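Local coordinates for tRNA (guanine(26)-N(2))-dimethyltransferase (Pyrococcus horikoshii, PDB 2EJU), which probably transfers two methyl groups from S-adenosyl-L-methionine to the N2 atom of guanine 26 in a number of tRNAs, at residues A33-I38 with L219-D224. Residues are numbered along the deposited sequence; the frame is centred on the assembly and turned at random.
With SAH (S-adenosyl-L-homocysteine), chain B.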
loop_
_atom_site.group_PDB
_atom_site.type_symbol
_atom_site.label_atom_id
_atom_site.label_comp_id
_atom_site.label_asym_id
_atom_site.label_seq_id
_atom_site.Cartn_x
_atom_site.Cartn_y
_atom_site.Cartn_z
ATOM N N ALA A 33 -10.738 0.571 8.484
ATOM C CA ALA A 33 -11.782 1.224 7.702
ATOM C C ALA A 33 -11.134 2.320 6.855
ATOM O O ALA A 33 -11.577 2.606 5.736
ATOM C CB ALA A 33 -12.838 1.830 8.624
ATOM N N LEU A 34 -10.085 2.931 7.405
ATOM C CA LEU A 34 -9.346 3.986 6.719
ATOM C C LEU A 34 -8.671 3.420 5.469
ATOM O O LEU A 34 -8.702 4.032 4.401
ATOM C CB LEU A 34 -8.287 4.583 7.655
ATOM C CG LEU A 34 -7.412 5.697 7.067
ATOM C CD1 LEU A 34 -8.295 6.815 6.544
ATOM C CD2 LEU A 34 -6.454 6.228 8.125
ATOM N N ASN A 35 -8.058 2.253 5.614
ATOM C CA ASN A 35 -7.392 1.590 4.499
ATOM C C ASN A 35 -8.441 1.369 3.412
ATOM O O ASN A 35 -8.225 1.703 2.242
ATOM C CB ASN A 35 -6.813 0.249 4.967
ATOM C CG ASN A 35 -6.100 -0.517 3.856
ATOM O OD1 ASN A 35 -6.706 -0.899 2.855
ATOM N ND2 ASN A 35 -4.805 -0.752 4.039
ATOM N N ARG A 36 -9.586 0.820 3.814
ATOM C CA ARG A 36 -10.686 0.557 2.885
ATOM C C ARG A 36 -11.129 1.846 2.185
ATOM O O ARG A 36 -11.360 1.857 0.974
ATOM C CB ARG A 36 -11.872 -0.059 3.635
ATOM C CG ARG A 36 -12.212 -1.495 3.248
ATOM C CD ARG A 36 -11.831 -2.497 4.332
ATOM N NE ARG A 36 -12.396 -2.159 5.644
ATOM C CZ ARG A 36 -12.077 -2.789 6.774
ATOM N NH1 ARG A 36 -11.213 -3.794 6.756
ATOM N NH2 ARG A 36 -12.580 -2.389 7.930
ATOM N N ASP A 37 -11.251 2.934 2.945
ATOM C CA ASP A 37 -11.650 4.216 2.362
ATOM C C ASP A 37 -10.699 4.643 1.247
ATOM O O ASP A 37 -11.132 5.065 0.173
ATOM C CB ASP A 37 -11.666 5.332 3.415
ATOM C CG ASP A 37 -12.887 5.284 4.312
ATOM O OD1 ASP A 37 -13.988 4.970 3.814
ATOM O OD2 ASP A 37 -12.749 5.583 5.515
ATOM N N ILE A 38 -9.403 4.549 1.523
ATOM C CA ILE A 38 -8.386 4.949 0.565
ATOM C C ILE A 38 -8.567 4.226 -0.760
ATOM O O ILE A 38 -8.612 4.858 -1.814
ATOM C CB ILE A 38 -6.957 4.675 1.109
ATOM C CG1 ILE A 38 -6.759 5.375 2.457
ATOM C CG2 ILE A 38 -5.911 5.165 0.118
ATOM C CD1 ILE A 38 -6.881 6.876 2.403
ATOM N N LEU A 219 0.348 4.879 -5.798
ATOM C CA LEU A 219 0.408 5.366 -4.428
ATOM C C LEU A 219 0.903 4.273 -3.493
ATOM O O LEU A 219 0.398 3.150 -3.509
ATOM C CB LEU A 219 -0.981 5.822 -3.965
ATOM C CG LEU A 219 -1.184 6.013 -2.455
ATOM C CD1 LEU A 219 -0.355 7.187 -1.951
ATOM C CD2 LEU A 219 -2.661 6.238 -2.170
ATOM N N ALA A 220 1.901 4.606 -2.688
ATOM C CA ALA A 220 2.448 3.664 -1.728
ATOM C C ALA A 220 2.714 4.476 -0.480
ATOM O O ALA A 220 3.369 5.517 -0.536
ATOM C CB ALA A 220 3.736 3.047 -2.249
ATOM N N TYR A 221 2.196 4.014 0.648
ATOM C CA TYR A 221 2.386 4.743 1.888
ATOM C C TYR A 221 2.497 3.814 3.079
ATOM O O TYR A 221 2.350 2.601 2.954
ATOM C CB TYR A 221 1.214 5.714 2.096
ATOM C CG TYR A 221 -0.132 5.039 2.256
ATOM C CD1 TYR A 221 -0.648 4.752 3.521
ATOM C CD2 TYR A 221 -0.889 4.683 1.142
ATOM C CE1 TYR A 221 -1.888 4.128 3.671
ATOM C CE2 TYR A 221 -2.127 4.058 1.276
ATOM C CZ TYR A 221 -2.623 3.783 2.542
ATOM O OH TYR A 221 -3.845 3.162 2.674
ATOM N N TYR A 222 2.765 4.406 4.234
ATOM C CA TYR A 222 2.876 3.678 5.486
ATOM C C TYR A 222 1.862 4.286 6.449
ATOM O O TYR A 222 1.626 5.495 6.422
ATOM C CB TYR A 222 4.275 3.835 6.080
ATOM C CG TYR A 222 4.339 3.410 7.527
ATOM C CD1 TYR A 222 4.457 2.068 7.872
ATOM C CD2 TYR A 222 4.204 4.347 8.554
ATOM C CE1 TYR A 222 4.437 1.662 9.200
ATOM C CE2 TYR A 222 4.176 3.951 9.889
ATOM C CZ TYR A 222 4.293 2.609 10.203
ATOM O OH TYR A 222 4.258 2.200 11.516
ATOM N N LYS A 223 1.276 3.457 7.308
ATOM C CA LYS A 223 0.300 3.949 8.270
ATOM C C LYS A 223 -0.013 2.941 9.358
ATOM O O LYS A 223 -0.349 1.791 9.083
ATOM C CB LYS A 223 -1.005 4.322 7.567
ATOM C CG LYS A 223 -2.045 5.004 8.461
ATOM C CD LYS A 223 -1.682 6.458 8.708
ATOM C CE LYS A 223 -2.825 7.228 9.360
ATOM N NZ LYS A 223 -3.063 6.843 10.777
ATOM N N ASP A 224 0.099 3.392 10.599
ATOM C CA ASP A 224 -0.209 2.568 11.755
ATOM C C ASP A 224 0.350 1.156 11.671
ATOM O O ASP A 224 -0.366 0.178 11.877
ATOM C CB ASP A 224 -1.726 2.504 11.950
ATOM C CG ASP A 224 -2.113 2.151 13.375
ATOM O OD1 ASP A 224 -3.261 1.709 13.594
ATOM O OD2 ASP A 224 -1.264 2.329 14.273
HETATM N N SAH B . -9.359 -8.071 3.614
HETATM C CA SAH B . -9.895 -7.642 4.774
HETATM C CB SAH B . -9.331 -8.761 5.677
HETATM C CG SAH B . -8.552 -10.002 5.915
HETATM S SD SAH B . -8.086 -11.044 7.178
HETATM C C SAH B . -10.706 -6.553 5.189
HETATM O O SAH B . -11.491 -6.931 6.173
HETATM O OXT SAH B . -10.610 -5.436 4.630
HETATM C "C5'" SAH B . -7.197 -12.181 6.270
HETATM C "C4'" SAH B . -7.948 -13.552 6.283
HETATM O "O4'" SAH B . -7.306 -14.214 5.185
HETATM C "C3'" SAH B . -9.115 -14.410 6.711
HETATM O "O3'" SAH B . -10.533 -14.124 6.527
HETATM C "C2'" SAH B . -8.786 -15.789 6.142
HETATM O "O2'" SAH B . -9.351 -16.947 6.403
HETATM C "C1'" SAH B . -7.636 -15.591 5.196
HETATM N N9 SAH B . -6.769 -16.540 4.290
HETATM C C8 SAH B . -5.691 -17.148 4.756
HETATM N N7 SAH B . -5.147 -17.869 3.825
HETATM C C5 SAH B . -5.852 -17.744 2.729
HETATM C C6 SAH B . -5.740 -18.282 1.434
HETATM N N6 SAH B . -4.734 -19.094 1.152
HETATM N N1 SAH B . -6.686 -17.947 0.452
HETATM C C2 SAH B . -7.743 -17.102 0.725
HETATM N N3 SAH B . -7.868 -16.568 1.987
HETATM C C4 SAH B . -6.941 -16.873 3.010
HETATM O O HOH W 1 -5.386 1.766 1.308
#
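Y221 reaches from its strand to I38, its hydroxyl end lying beside the isoleucine's branch point on helix 33-46, which leads into the class I (Rossmann-like) methyltransferase sheet at strand 50-53. The helix packs here against strand 213-223, an outermost strand of the mixed sheet; residues 33-38 and 219-223 run nearly antiparallel, at 164°, their axes 11.4 Å apart at closest approach. Y221 OH comes within 3.7 Å of I38 CG1, while I38 CG2 approaches Y221 CE2 obliquely, so that the isoleucine and the phenol cross at a slant. With CG2 anti to the backbone N and CG1 beside it (chi1 -56°), I38 sends its methyl branch on to L219 CD2, 4.1 Å away, and touches both strand residues at once. One turn earlier, L34 meets K223 at about a right angle, its CD2 methyl resting 4.0 Å from CE, the last carbon of the lysine's chain. L309 and I312 of helix 302-314 add to this packing at I38 and Y221, respectively.

R36 leaves the helix on the side away from the strand. Its chain bends at chi2 and chi3, and NH1 donates to SAH OXT over 2.8 Å, with an N-H...O angle of 147° and the acceptor near the guanidinium plane. E8 and the carbonyl of N29 engage NH2, which probably limits the group's rotation. A leucine here would probably leave the carboxylate of SAH without this charged donor and E8 without its salt-bridge mate. N35 turns its OD1 to R61, another ligand-binding arginine. A single water joins the two elements: lying in the plane of the Y221 ring, it donates to N35 O and makes a short hydrogen bond of 2.5 Å with Y221 OH.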